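Local coordinates for protein glycosyltransferase (duf1792) (Streptococcus sanguinis, PDB 5V4A) that is the C-terminal, GT-D-fold glycosyltransferase domain of a longer protein and binds UDP, consistent with transfer of sugar from a nucleotide-sugar donor, at residues S14-Y17 / L18-K21; L134-L137 / W138-K141; S7-S10 / I11-L15. All coordinates share one frame; numbering follows the deposited sequence.

Contact 1 (S14-Y17 / L18-K21); sequences SLDY and LLEK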
loop_
_atom_site.group_PDB
_atom_site.type_symbol
_atom_site.label_atom_id
_atom_site.label_comp_id
_atom_site.label_asym_id
_atom_site.label_seq_id
_atom_site.Cartn_x
_atom_site.Cartn_y
_atom_site.Cartn_z
ATOM N N SER A 14 -3.735 -4.328 10.386
ATOM C CA SER A 14 -5.021 -4.839 9.902
ATOM C C SER A 14 -5.040 -4.917 8.381
ATOM O O SER A 14 -5.464 -5.925 7.805
ATOM C CB SER A 14 -6.175 -3.957 10.398
ATOM O OG SER A 14 -6.169 -3.849 11.801
ATOM N N LEU A 15 -4.613 -3.838 7.707
ATOM C CA LEU A 15 -4.568 -3.849 6.248
ATOM C C LEU A 15 -3.640 -4.952 5.737
ATOM O O LEU A 15 -3.999 -5.691 4.811
ATOM C CB LEU A 15 -4.139 -2.469 5.719
ATOM C CG LEU A 15 -5.179 -1.350 5.932
ATOM C CD1 LEU A 15 -4.605 -0.037 5.435
ATOM C CD2 LEU A 15 -6.479 -1.688 5.219
ATOM N N ASP A 16 -2.470 -5.116 6.361
ATOM C CA ASP A 16 -1.558 -6.187 5.949
ATOM C C ASP A 16 -2.189 -7.568 6.117
ATOM O O ASP A 16 -1.889 -8.490 5.344
ATOM C CB ASP A 16 -0.259 -6.132 6.755
ATOM C CG ASP A 16 0.676 -5.004 6.322
ATOM O OD1 ASP A 16 0.388 -4.291 5.335
ATOM O OD2 ASP A 16 1.649 -4.796 7.056
ATOM N N TYR A 17 -3.028 -7.748 7.142
ATOM C CA TYR A 17 -3.692 -9.039 7.327
ATOM C C TYR A 17 -4.641 -9.335 6.174
ATOM O O TYR A 17 -4.655 -10.455 5.644
ATOM C CB TYR A 17 -4.449 -9.073 8.664
ATOM C CG TYR A 17 -4.945 -10.470 9.078
ATOM C CD1 TYR A 17 -6.213 -10.903 8.747
ATOM C CD2 TYR A 17 -4.115 -11.342 9.763
ATOM C CE1 TYR A 17 -6.671 -12.165 9.131
ATOM C CE2 TYR A 17 -4.540 -12.614 10.126
ATOM C CZ TYR A 17 -5.818 -13.018 9.811
ATOM O OH TYR A 17 -6.249 -14.273 10.184
ATOM N N LEU A 18 -5.432 -8.336 5.764
ATOM C CA LEU A 18 -6.365 -8.523 4.657
ATOM C C LEU A 18 -5.630 -8.781 3.350
ATOM O O LEU A 18 -6.095 -9.570 2.522
ATOM C CB LEU A 18 -7.283 -7.300 4.531
ATOM C CG LEU A 18 -8.226 -7.001 5.703
ATOM C CD1 LEU A 18 -9.039 -5.719 5.480
ATOM C CD2 LEU A 18 -9.169 -8.186 5.989
ATOM N N LEU A 19 -4.506 -8.086 3.127
ATOM C CA LEU A 19 -3.709 -8.319 1.924
ATOM C C LEU A 19 -3.068 -9.698 1.935
ATOM O O LEU A 19 -3.020 -10.370 0.901
ATOM C CB LEU A 19 -2.630 -7.249 1.787
ATOM C CG LEU A 19 -3.196 -5.876 1.412
ATOM C CD1 LEU A 19 -2.204 -4.757 1.688
ATOM C CD2 LEU A 19 -3.592 -5.884 -0.048
ATOM N N GLU A 20 -2.547 -10.112 3.092
ATOM C CA GLU A 20 -1.898 -11.414 3.225
ATOM C C GLU A 20 -2.894 -12.559 3.094
ATOM O O GLU A 20 -2.649 -13.527 2.363
ATOM C CB GLU A 20 -1.193 -11.502 4.574
ATOM C CG GLU A 20 -0.348 -12.753 4.744
ATOM C CD GLU A 20 0.973 -12.656 4.014
ATOM O OE1 GLU A 20 1.318 -13.603 3.270
ATOM O OE2 GLU A 20 1.667 -11.633 4.193
ATOM N N LYS A 21 -4.008 -12.485 3.823
ATOM C CA LYS A 21 -4.904 -13.627 3.947
ATOM C C LYS A 21 -6.091 -13.574 2.999
ATOM O O LYS A 21 -6.704 -14.614 2.741
ATOM C CB LYS A 21 -5.424 -13.733 5.386
ATOM C CG LYS A 21 -4.340 -13.918 6.424
ATOM C CD LYS A 21 -3.416 -15.056 6.045
ATOM C CE LYS A 21 -2.698 -15.618 7.255
ATOM N NZ LYS A 21 -3.549 -16.593 8.000
#
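Lys-21 N donates to Tyr-17 O at 2.8 Å, the shortest of the four backbone bonds that close successive turns here. The others run from Leu-18 N to Ser-14 O, from Leu-19 N to Leu-15 O and from Glu-20 N to Asp-16 O. The side chains of the same Tyr-17/Lys-21 pair also meet. The tyrosine CG stands anti to its own backbone nitrogen (chi1 -168°), which turns the ring outward and a little toward the C-terminal end, where Lys-21 can reach its face. There Lys-21 CG sits almost over the middle of one face, 3.9 Å from the centroid of the Tyr-17 ring, a CH-pi contact made by the aliphatic part of the lysine. The two side chains cross obliquely, and beyond CG the lysine bends again at chi4, which leaves Lys-21 NZ 4.2 Å from Tyr-17 OH. The rings of Tyr-17 and Trp-108 also meet edge-to-face (T-shaped). Leu-18 and Leu-19 lie back over carbonyls one turn earlier: Leu-18 CG is 3.6 Å from Ser-14 O, and Leu-19 CG is 3.5 Å from Leu-15 O. Beyond these, Leu-18 reaches Met-67 of strand 66-70, while Leu-15 and Leu-19 pack on helix 127-138. Asp-16 OD1 forms a salt bridge with Lys-133 of helix 127-138, and Leu-19 and Glu-20 touch Val-128 of the second subunit. This is i to i+4 packing along an amphipathic alpha-helix that flanks the parallel sheet containing strand 66-70.

Contact 2 (L134-L137 / W138-K141); sequences LKQL and WQDK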
loop_
_atom_site.group_PDB
_atom_site.type_symbol
_atom_site.label_atom_id
_atom_site.label_comp_id
_atom_site.label_asym_id
_atom_site.label_seq_id
_atom_site.Cartn_x
_atom_site.Cartn_y
_atom_site.Cartn_z
ATOM N N LEU A 134 -5.321 0.250 1.033
ATOM C CA LEU A 134 -6.745 0.032 0.811
ATOM C C LEU A 134 -7.042 -0.102 -0.673
ATOM O O LEU A 134 -7.733 -1.036 -1.091
ATOM C CB LEU A 134 -7.557 1.183 1.407
ATOM C CG LEU A 134 -7.850 1.170 2.905
ATOM C CD1 LEU A 134 -8.093 2.586 3.428
ATOM C CD2 LEU A 134 -9.072 0.280 3.217
ATOM N N LYS A 135 -6.495 0.813 -1.494
ATOM C CA LYS A 135 -6.767 0.752 -2.927
ATOM C C LYS A 135 -6.284 -0.555 -3.529
ATOM O O LYS A 135 -6.918 -1.073 -4.450
ATOM C CB LYS A 135 -6.132 1.928 -3.684
ATOM C CG LYS A 135 -6.758 3.300 -3.384
ATOM C CD LYS A 135 -6.169 4.339 -4.279
ATOM C CE LYS A 135 -6.817 5.680 -4.062
ATOM N NZ LYS A 135 -5.923 6.705 -4.657
ATOM N N GLN A 136 -5.198 -1.120 -2.999
ATOM C CA GLN A 136 -4.669 -2.373 -3.521
ATOM C C GLN A 136 -5.625 -3.540 -3.276
ATOM O O GLN A 136 -5.548 -4.552 -3.978
ATOM C CB GLN A 136 -3.305 -2.660 -2.884
ATOM C CG GLN A 136 -2.482 -3.747 -3.585
ATOM C CD GLN A 136 -2.028 -3.353 -4.978
ATOM O OE1 GLN A 136 -1.903 -2.173 -5.294
ATOM N NE2 GLN A 136 -1.794 -4.345 -5.823
ATOM N N LEU A 137 -6.524 -3.412 -2.305
ATOM C CA LEU A 137 -7.508 -4.462 -2.051
ATOM C C LEU A 137 -8.467 -4.624 -3.222
ATOM O O LEU A 137 -8.935 -5.738 -3.491
ATOM C CB LEU A 137 -8.275 -4.145 -0.772
ATOM C CG LEU A 137 -7.510 -4.258 0.545
ATOM C CD1 LEU A 137 -8.378 -3.717 1.663
ATOM C CD2 LEU A 137 -7.163 -5.710 0.830
ATOM N N TRP A 138 -8.770 -3.540 -3.930
ATOM C CA TRP A 138 -9.693 -3.622 -5.043
ATOM C C TRP A 138 -9.072 -3.309 -6.393
ATOM O O TRP A 138 -9.798 -3.323 -7.394
ATOM C CB TRP A 138 -10.902 -2.704 -4.812
ATOM C CG TRP A 138 -10.620 -1.235 -4.483
ATOM C CD1 TRP A 138 -10.210 -0.257 -5.351
ATOM C CD2 TRP A 138 -10.779 -0.596 -3.209
ATOM N NE1 TRP A 138 -10.087 0.945 -4.688
ATOM C CE2 TRP A 138 -10.443 0.767 -3.377
ATOM C CE3 TRP A 138 -11.183 -1.036 -1.945
ATOM C CZ2 TRP A 138 -10.490 1.682 -2.325
ATOM C CZ3 TRP A 138 -11.231 -0.112 -0.902
ATOM C CH2 TRP A 138 -10.886 1.222 -1.102
ATOM N N GLN A 139 -7.762 -3.038 -6.460
ATOM C CA GLN A 139 -7.126 -2.732 -7.736
ATOM C C GLN A 139 -7.336 -3.874 -8.725
ATOM O O GLN A 139 -7.054 -5.033 -8.416
ATOM C CB GLN A 139 -5.623 -2.490 -7.549
ATOM C CG GLN A 139 -5.249 -1.149 -6.980
ATOM C CD GLN A 139 -5.876 -0.014 -7.748
ATOM O OE1 GLN A 139 -5.419 0.341 -8.840
ATOM N NE2 GLN A 139 -6.944 0.552 -7.191
ATOM N N ASP A 140 -7.847 -3.535 -9.913
ATOM C CA ASP A 140 -8.040 -4.482 -11.020
ATOM C C ASP A 140 -9.044 -5.584 -10.693
ATOM O O ASP A 140 -9.004 -6.662 -11.289
ATOM C CB ASP A 140 -6.705 -5.106 -11.464
ATOM C CG ASP A 140 -5.759 -4.086 -12.089
ATOM O OD1 ASP A 140 -4.659 -3.883 -11.524
ATOM O OD2 ASP A 140 -6.116 -3.489 -13.134
ATOM N N LYS A 141 -9.979 -5.316 -9.780
ATOM C CA LYS A 141 -11.021 -6.264 -9.408
ATOM C C LYS A 141 -12.354 -5.791 -9.966
ATOM O O LYS A 141 -12.599 -4.588 -10.068
ATOM C CB LYS A 141 -11.135 -6.395 -7.886
ATOM C CG LYS A 141 -9.865 -6.853 -7.178
ATOM C CD LYS A 141 -9.491 -8.271 -7.544
ATOM C CE LYS A 141 -8.413 -8.799 -6.623
ATOM N NZ LYS A 141 -8.783 -8.550 -5.202
#
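The indole of Trp-138 lies with one face against the backbone of Leu-134 and Lys-135, at the C-terminal end of helix 127-138 where a type II beta turn, Trp-138 to Lys-141, leads into strand 142-148. Over that face, Leu-134 O sits 3.5 Å above the ring plane toward the rim, and Lys-135 CA makes a CH-pi contact 4.0 Å from the centroid of the Trp-138 five-membered ring. The ring folds back over the preceding turn because Trp-138 CG stands between its own backbone N and carbonyl carbon (chi1 53°). Trp-138 NE1 bonds to Leu-159 O, and Phe-160 meets the indole with the planes at about 55°; together these probably limit its rotation.

Lys-135 O is gripped by two donors from opposite faces of its carbonyl plane. Trp-138 N approaches at 3.1 Å from Lys-135 O and Gln-139 NE2 at 3.2 Å, both well above the plane and not on a lone pair. The oxygen lies almost in the amide plane of Gln-139, whose NE2 reaches back to the helix end. Lys-135 NZ hydrogen-bonds to Tyr-228 OH. Gln-139 and Asp-140 occupy the turn corners, Asp-140 with the positive phi (64°) expected at the third residue of a type II turn, and Lys-141 N closes the turn on Trp-138 O at 3.1 Å. Asp-140 OD2 forms a salt bridge with Arg-164, while Gln-136 packs on Lys-135, and Gln-139 on Gln-136, of the second subunit. Lys-141 bends at chi2 and chi4 to bring its ammonium back to the last turn, where NZ makes a weak hydrogen bond to Leu-137 O at 3.3 Å.

Contact 3 (S7-S10 / I11-L15); sequences SVLS and INQSL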
loop_
_atom_site.group_PDB
_atom_site.type_symbol
_atom_site.label_atom_id
_atom_site.label_comp_id
_atom_site.label_asym_id
_atom_site.label_seq_id
_atom_site.Cartn_x
_atom_site.Cartn_y
_atom_site.Cartn_z
ATOM N N SER A 7 -6.956 -6.700 22.704
ATOM C CA SER A 7 -5.810 -6.438 21.846
ATOM C C SER A 7 -6.317 -6.089 20.456
ATOM O O SER A 7 -6.925 -6.932 19.789
ATOM C CB SER A 7 -4.876 -7.646 21.793
ATOM O OG SER A 7 -4.546 -8.080 23.098
ATOM N N VAL A 8 -6.060 -4.860 20.016
ATOM C CA VAL A 8 -6.521 -4.384 18.715
ATOM C C VAL A 8 -5.304 -4.079 17.849
ATOM O O VAL A 8 -4.375 -3.396 18.298
ATOM C CB VAL A 8 -7.413 -3.135 18.846
ATOM C CG1 VAL A 8 -7.981 -2.769 17.498
ATOM C CG2 VAL A 8 -8.511 -3.354 19.898
ATOM N N LEU A 9 -5.306 -4.587 16.617
ATOM C CA LEU A 9 -4.231 -4.275 15.681
ATOM C C LEU A 9 -4.278 -2.812 15.253
ATOM O O LEU A 9 -5.322 -2.166 15.276
ATOM C CB LEU A 9 -4.330 -5.142 14.432
ATOM C CG LEU A 9 -4.209 -6.651 14.580
ATOM C CD1 LEU A 9 -4.195 -7.262 13.196
ATOM C CD2 LEU A 9 -2.944 -6.963 15.320
ATOM N N SER A 10 -3.125 -2.300 14.832
ATOM C CA SER A 10 -3.063 -1.007 14.168
ATOM C C SER A 10 -3.706 -1.089 12.782
ATOM O O SER A 10 -4.007 -2.169 12.267
ATOM C CB SER A 10 -1.615 -0.537 14.046
ATOM O OG SER A 10 -0.856 -1.426 13.226
ATOM N N ILE A 11 -3.903 0.082 12.166
ATOM C CA ILE A 11 -4.331 0.126 10.767
ATOM C C ILE A 11 -3.319 -0.578 9.863
ATOM O O ILE A 11 -3.692 -1.288 8.918
ATOM C CB ILE A 11 -4.548 1.583 10.327
ATOM C CG1 ILE A 11 -5.804 2.157 10.995
ATOM C CG2 ILE A 11 -4.647 1.657 8.819
ATOM C CD1 ILE A 11 -5.967 3.636 10.770
ATOM N N ASN A 12 -2.030 -0.353 10.100
ATOM C CA ASN A 12 -1.022 -1.004 9.268
ATOM C C ASN A 12 -1.136 -2.519 9.382
ATOM O O ASN A 12 -1.164 -3.234 8.376
ATOM C CB ASN A 12 0.379 -0.548 9.687
ATOM C CG ASN A 12 0.982 0.463 8.741
ATOM O OD1 ASN A 12 0.652 0.514 7.557
ATOM N ND2 ASN A 12 1.865 1.289 9.271
ATOM N N GLN A 13 -1.261 -3.022 10.605
ATOM C CA GLN A 13 -1.321 -4.467 10.796
ATOM C C GLN A 13 -2.621 -5.059 10.260
ATOM O O GLN A 13 -2.623 -6.179 9.727
ATOM C CB GLN A 13 -1.139 -4.795 12.275
ATOM C CG GLN A 13 0.277 -4.611 12.775
ATOM C CD GLN A 13 0.377 -4.656 14.284
ATOM O OE1 GLN A 13 -0.513 -4.199 14.991
ATOM N NE2 GLN A 13 1.462 -5.230 14.785
ATOM N N SER A 14 -3.735 -4.328 10.386
ATOM C CA SER A 14 -5.021 -4.839 9.902
ATOM C C SER A 14 -5.040 -4.917 8.381
ATOM O O SER A 14 -5.464 -5.925 7.805
ATOM C CB SER A 14 -6.175 -3.957 10.398
ATOM O OG SER A 14 -6.169 -3.849 11.801
ATOM N N LEU A 15 -4.613 -3.838 7.707
ATOM C CA LEU A 15 -4.568 -3.849 6.248
ATOM C C LEU A 15 -3.640 -4.952 5.737
ATOM O O LEU A 15 -3.999 -5.691 4.811
ATOM C CB LEU A 15 -4.139 -2.469 5.719
ATOM C CG LEU A 15 -5.179 -1.350 5.932
ATOM C CD1 LEU A 15 -4.605 -0.037 5.435
ATOM C CD2 LEU A 15 -6.479 -1.688 5.219
#
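Ser-10 and Gln-13 exchange two hydrogen bonds that start helix 11-21. Gln-13 N donates to Ser-10 OG at 3.1 Å, and Ser-10 N returns a nearly straight bond (170°) to Gln-13 OE1 at 3.2 Å, in the carbonyl plane and on a lone pair. Together they form a capping box, with Ser-10 as N-cap. The serine hydroxyl faces the first turn because OG lies between its backbone N and carbonyl carbon (chi1 63°), while the glutamine chain, extended beyond CG, reaches back over the cap.

A second grip falls on Ser-10 O, which takes both Ser-14 N at 2.9 Å and Ser-14 OG at 2.8 Å, arriving from opposite faces of the carbonyl plane. Leu-9 touches both partners of the cap: its CB lies 3.5 Å from Ser-14 OG, and its CD2 is 3.7 Å from Gln-13 OE1, the Leu-9 and Gln-13 side chains crossing at about a right angle.

Further out, Asn-12 meets Asn-12 of the second subunit, and backbone bonds from Ser-7 and Leu-9 to Tyr-109 hold the incoming loop beside the approach to strand 110-111. The Ser-14 hydroxyl is also bonded to Ser-111 N, which links the cap to that strand, while Ile-11 and Asn-12 rest on Tyr-130 of helix 127-138 and Asn-12 OD1 bonds to Lys-133 of the same helix.

From the N terminus, contact 3 comes first: the loop 7-10 turns into helix 11-21 and is capped there. Contact 1 continues without a break, sharing Ser-14 and Leu-15 with it, and carries the helix to its C-terminal turn. Together they bring helix 11-21 against both the three-stranded sheet (Met-67, Ser-111) and helix 127-138. None of the three closes a long loop, and contact 2 follows in series, where helix 127-138 gives way to strand 142-148 of the five-stranded parallel sheet. The helices meet through leucines: Leu-15 CD2 lies 3.8 Å from Leu-134 CD2, and Leu-19 CD2 lies 3.7 Å from Leu-137 CD2. All three contacts border the second subunit.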